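Local coordinates for protein probable glutathione reductase (Sinorhizobium meliloti, PDB 4DNA) that probably reduces glutathione disulfide to glutathione with NADPH, as an FAD-containing homodimeric member of the pyridine nucleotide-disulfide oxidoreductase family, at residues V345-Q348 / P349-T353; F375-M378 / K379-L382. All coordinates share one frame; numbering follows the deposited sequence.

Contact 1: residues V345-Q348 / P349-T353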
loop_
_atom_site.group_PDB
_atom_site.type_symbol
_atom_site.label_atom_id
_atom_site.label_comp_id
_atom_site.label_asym_id
_atom_site.label_seq_id
_atom_site.Cartn_x
_atom_site.Cartn_y
_atom_site.Cartn_z
ATOM N N VAL A 345 -4.129 9.759 -7.636
ATOM C CA VAL A 345 -4.904 9.758 -8.865
ATOM C C VAL A 345 -5.144 8.296 -9.141
ATOM O O VAL A 345 -4.202 7.515 -9.278
ATOM C CB VAL A 345 -4.148 10.373 -10.063
ATOM C CG1 VAL A 345 -4.966 10.213 -11.341
ATOM C CG2 VAL A 345 -3.841 11.837 -9.808
ATOM N N PHE A 346 -6.404 7.914 -9.220
ATOM C CA PHE A 346 -6.694 6.514 -9.379
ATOM C C PHE A 346 -6.790 6.127 -10.817
ATOM O O PHE A 346 -7.780 5.549 -11.262
ATOM C CB PHE A 346 -7.894 6.125 -8.551
ATOM C CG PHE A 346 -7.595 6.115 -7.099
ATOM C CD1 PHE A 346 -6.862 5.068 -6.543
ATOM C CD2 PHE A 346 -7.989 7.164 -6.297
ATOM C CE1 PHE A 346 -6.558 5.055 -5.192
ATOM C CE2 PHE A 346 -7.701 7.167 -4.945
ATOM C CZ PHE A 346 -6.983 6.111 -4.386
ATOM N N SER A 347 -5.735 6.482 -11.542
ATOM C CA SER A 347 -5.522 5.987 -12.876
ATOM C C SER A 347 -4.875 4.626 -12.717
ATOM O O SER A 347 -4.821 4.055 -11.616
ATOM C CB SER A 347 -4.614 6.916 -13.652
ATOM O OG SER A 347 -3.372 7.039 -13.001
ATOM N N GLN A 348 -4.391 4.078 -13.808
ATOM C CA GLN A 348 -3.885 2.734 -13.761
ATOM C C GLN A 348 -2.793 2.757 -14.792
ATOM O O GLN A 348 -3.097 2.852 -15.985
ATOM C CB GLN A 348 -4.980 1.733 -14.143
ATOM C CG GLN A 348 -6.285 1.853 -13.344
ATOM C CD GLN A 348 -7.401 0.973 -13.889
ATOM O OE1 GLN A 348 -8.542 1.410 -14.035
ATOM N NE2 GLN A 348 -7.075 -0.269 -14.194
ATOM N N PRO A 349 -1.517 2.734 -14.346
ATOM C CA PRO A 349 -1.064 2.642 -12.943
ATOM C C PRO A 349 -1.456 3.854 -12.076
ATOM O O PRO A 349 -1.610 4.969 -12.602
ATOM C CB PRO A 349 0.463 2.575 -13.082
ATOM C CG PRO A 349 0.750 3.262 -14.372
ATOM C CD PRO A 349 -0.384 2.891 -15.277
ATOM N N GLU A 350 -1.616 3.629 -10.768
ATOM C CA GLU A 350 -1.931 4.707 -9.834
ATOM C C GLU A 350 -0.814 5.718 -9.718
ATOM O O GLU A 350 0.355 5.392 -9.895
ATOM C CB GLU A 350 -2.154 4.171 -8.437
ATOM C CG GLU A 350 -3.587 3.952 -8.071
ATOM C CD GLU A 350 -3.689 3.097 -6.834
ATOM O OE1 GLU A 350 -3.599 3.667 -5.721
ATOM O OE2 GLU A 350 -3.833 1.856 -6.983
ATOM N N ILE A 351 -1.191 6.944 -9.388
ATOM C CA ILE A 351 -0.242 7.922 -8.907
ATOM C C ILE A 351 -0.520 8.166 -7.412
ATOM O O ILE A 351 -1.652 8.066 -6.954
ATOM C CB ILE A 351 -0.245 9.192 -9.789
ATOM C CG1 ILE A 351 0.203 8.807 -11.208
ATOM C CG2 ILE A 351 0.686 10.256 -9.225
ATOM C CD1 ILE A 351 -0.094 9.809 -12.299
ATOM N N GLY A 352 0.544 8.398 -6.655
ATOM C CA GLY A 352 0.464 8.851 -5.277
ATOM C C GLY A 352 1.535 9.914 -5.117
ATOM O O GLY A 352 2.667 9.727 -5.566
ATOM N N THR A 353 1.185 11.042 -4.505
ATOM C CA THR A 353 2.104 12.166 -4.481
ATOM C C THR A 353 1.948 13.051 -3.260
ATOM O O THR A 353 0.846 13.327 -2.838
ATOM C CB THR A 353 2.056 12.983 -5.804
ATOM O OG1 THR A 353 3.150 13.902 -5.840
ATOM C CG2 THR A 353 0.750 13.746 -5.952
#
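V345 and I351 are the last pair before the turn of a β-hairpin in the dimerisation-type domain, an antiparallel hydrogen-bonded pair that joins edge strand 343-345 to strand 351-355. Two nearly straight backbone bonds tie it: V345 N to I351 O at 3.1 Å and I351 N to V345 O, also 3.1 Å. Apolar packing follows the same pairing. The β-branched V345 and I351, well suited to strands, lie on one face of the sheet with their CB atoms 4.1 Å apart, and pack against helices 180-191 and 211-223 respectively.

The turn itself depends on backbone shape. F346 centres an inverse gamma turn, and a cis peptide precedes P349, bringing the CA atoms of Q348 and P349 to 2.9 Å; proline is the residue that most readily accepts such a bond. Q348 OE1 is hydrogen-bonded to S58 OG on helix 48-66.

E350 and F346 run side by side and point the same way. The flat apolar ring of F346 suits packing on K51, K52 and V55 of helix 48-66. The glutamate methylene CG lies 3.8 Å from ring atom CD1 of F346, and its carboxylate is inclined 38° to the ring, while OE1 accepts a hydrogen bond from G413 N. Were E350 an alanine, the G413 amide would probably lose its acceptor and the F346 ring its flanking CG and carboxylate.

One side-chain hydroxyl braces the bend: S347 OG lies between the backbone N and the carbonyl carbon (chi1 59°), which carries it to P349 O, to which it donates at 2.7 Å, tilted 29° from the carbonyl plane.

Contact 2: residues F375-M378 / K379-L382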
loop_
_atom_site.group_PDB
_atom_site.type_symbol
_atom_site.label_atom_id
_atom_site.label_comp_id
_atom_site.label_asym_id
_atom_site.label_seq_id
_atom_site.Cartn_x
_atom_site.Cartn_y
_atom_site.Cartn_z
ATOM N N PHE A 375 11.411 0.207 -12.033
ATOM C CA PHE A 375 11.470 -1.243 -11.952
ATOM C C PHE A 375 10.185 -2.002 -12.286
ATOM O O PHE A 375 9.069 -1.472 -12.181
ATOM C CB PHE A 375 12.010 -1.678 -10.583
ATOM C CG PHE A 375 11.110 -1.340 -9.433
ATOM C CD1 PHE A 375 11.170 -0.094 -8.827
ATOM C CD2 PHE A 375 10.218 -2.278 -8.931
ATOM C CE1 PHE A 375 10.347 0.212 -7.745
ATOM C CE2 PHE A 375 9.397 -1.979 -7.857
ATOM C CZ PHE A 375 9.463 -0.737 -7.261
ATOM N N ARG A 376 10.390 -3.261 -12.677
ATOM C CA ARG A 376 9.352 -4.205 -13.048
ATOM C C ARG A 376 8.813 -4.773 -11.754
ATOM O O ARG A 376 9.558 -5.420 -11.026
ATOM C CB ARG A 376 9.986 -5.313 -13.903
ATOM C CG ARG A 376 9.048 -6.109 -14.800
ATOM C CD ARG A 376 9.775 -6.581 -16.052
ATOM N NE ARG A 376 9.344 -7.913 -16.491
ATOM C CZ ARG A 376 8.324 -8.166 -17.320
ATOM N NH1 ARG A 376 7.584 -7.180 -17.823
ATOM N NH2 ARG A 376 8.030 -9.422 -17.645
ATOM N N PRO A 377 7.522 -4.515 -11.444
ATOM C CA PRO A 377 6.919 -5.038 -10.207
ATOM C C PRO A 377 7.104 -6.551 -10.138
ATOM O O PRO A 377 7.128 -7.207 -11.183
ATOM C CB PRO A 377 5.428 -4.703 -10.358
ATOM C CG PRO A 377 5.371 -3.594 -11.340
ATOM C CD PRO A 377 6.533 -3.793 -12.271
HETATM N N MSE A 378 7.228 -7.096 -8.930
HETATM C CA MSE A 378 7.492 -8.524 -8.753
HETATM C C MSE A 378 6.535 -9.393 -9.531
HETATM O O MSE A 378 6.946 -10.333 -10.185
HETATM C CB MSE A 378 7.449 -8.944 -7.288
HETATM C CG MSE A 378 8.518 -10.031 -7.186
HETATM SE SE MSE A 378 8.323 -11.164 -5.585
HETATM C CE MSE A 378 10.067 -10.664 -4.804
ATOM N N LYS A 379 5.249 -9.070 -9.463
ATOM C CA LYS A 379 4.213 -9.854 -10.103
ATOM C C LYS A 379 4.472 -9.921 -11.597
ATOM O O LYS A 379 4.308 -10.973 -12.211
ATOM C CB LYS A 379 2.840 -9.231 -9.816
ATOM C CG LYS A 379 1.654 -10.134 -10.103
ATOM C CD LYS A 379 0.343 -9.379 -10.043
ATOM C CE LYS A 379 -0.233 -9.308 -8.631
ATOM N NZ LYS A 379 -1.701 -9.559 -8.656
ATOM N N ALA A 380 4.901 -8.798 -12.170
ATOM C CA ALA A 380 5.142 -8.689 -13.617
ATOM C C ALA A 380 6.269 -9.582 -14.060
ATOM O O ALA A 380 6.365 -9.942 -15.223
ATOM C CB ALA A 380 5.424 -7.251 -14.020
ATOM N N THR A 381 7.120 -9.944 -13.117
ATOM C CA THR A 381 8.115 -10.955 -13.366
ATOM C C THR A 381 7.483 -12.226 -13.956
ATOM O O THR A 381 8.089 -12.884 -14.792
ATOM C CB THR A 381 8.918 -11.259 -12.095
ATOM O OG1 THR A 381 10.219 -11.712 -12.463
ATOM C CG2 THR A 381 8.226 -12.319 -11.226
ATOM N N LEU A 382 6.260 -12.550 -13.539
ATOM C CA LEU A 382 5.574 -13.752 -14.029
ATOM C C LEU A 382 4.395 -13.520 -14.982
ATOM O O LEU A 382 4.215 -14.283 -15.935
ATOM C CB LEU A 382 5.136 -14.641 -12.863
ATOM C CG LEU A 382 5.909 -15.944 -12.709
ATOM C CD1 LEU A 382 7.345 -15.687 -12.283
ATOM C CD2 LEU A 382 5.204 -16.851 -11.718
#
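P377 O receives two amides of the following turn, A380 N at 2.9 Å and T381 N at 3.4 Å, both weak bonds, that of A380 by its poor angle and that of T381 by its length and angle. Reaching three and four residues ahead, they fold the chain from loop into the short helix 380-383. L382 N adds a bond of 2.8 Å to K379 O, carrying the turn onward. Proline suits this place: its ring restrains phi (here -54°), and a residue at the start of a helix usually needs no N-H for the helical bonds.

The small methyl of A380 fits against P377 and R376 without a longer side chain intervening. Its CB lies 4.0 Å from P377 CD and 3.9 Å from R376 CG, so ring and arginine stem both pack on this methyl. R376 sets its CG anti to the backbone N (chi1 -159°), and further bends in the chain bring the guanidinium beside the helical turn. There A380 O lies over one guanidinium face, offset toward the rim and 3.0 Å from NH2. This is not a hydrogen bond; at most the positive group could interact electrostatically with the carbonyl dipole.

M378, present as selenomethionine, packs its long flexible chain on P440 and on V49 of the second subunit. T381 sends OG1 to E91 of the second subunit in a weak hydrogen bond. The turn thus carries the chain off the end of strand 367-375, with F375 and P377 packed on neighbouring strand 389-396, and presents K379, T381 and L382 to helices 48-66 and 81-106 of the second subunit.

In the fold
Contacts 1 and 2 follow one another along the chain, within one dimerisation-type region and at different strands of one antiparallel sheet. Contact 1 turns between edge strand 343-345 and strand 351-355; contact 2 leaves the end of strand 367-375. Their centres are 18 Å apart and their nearest atoms about 8 Å apart, so they do not touch. The F346 side chain is about 4 Å from a bound FAD and packs on P440 of the second subunit. The M378 side chain is about 8 Å from a bound FAD, probably the second subunit's, and about 5 Å from that of H439, the predicted proton acceptor. This is consistent with both lying beside flavin sites to which the two subunits contribute.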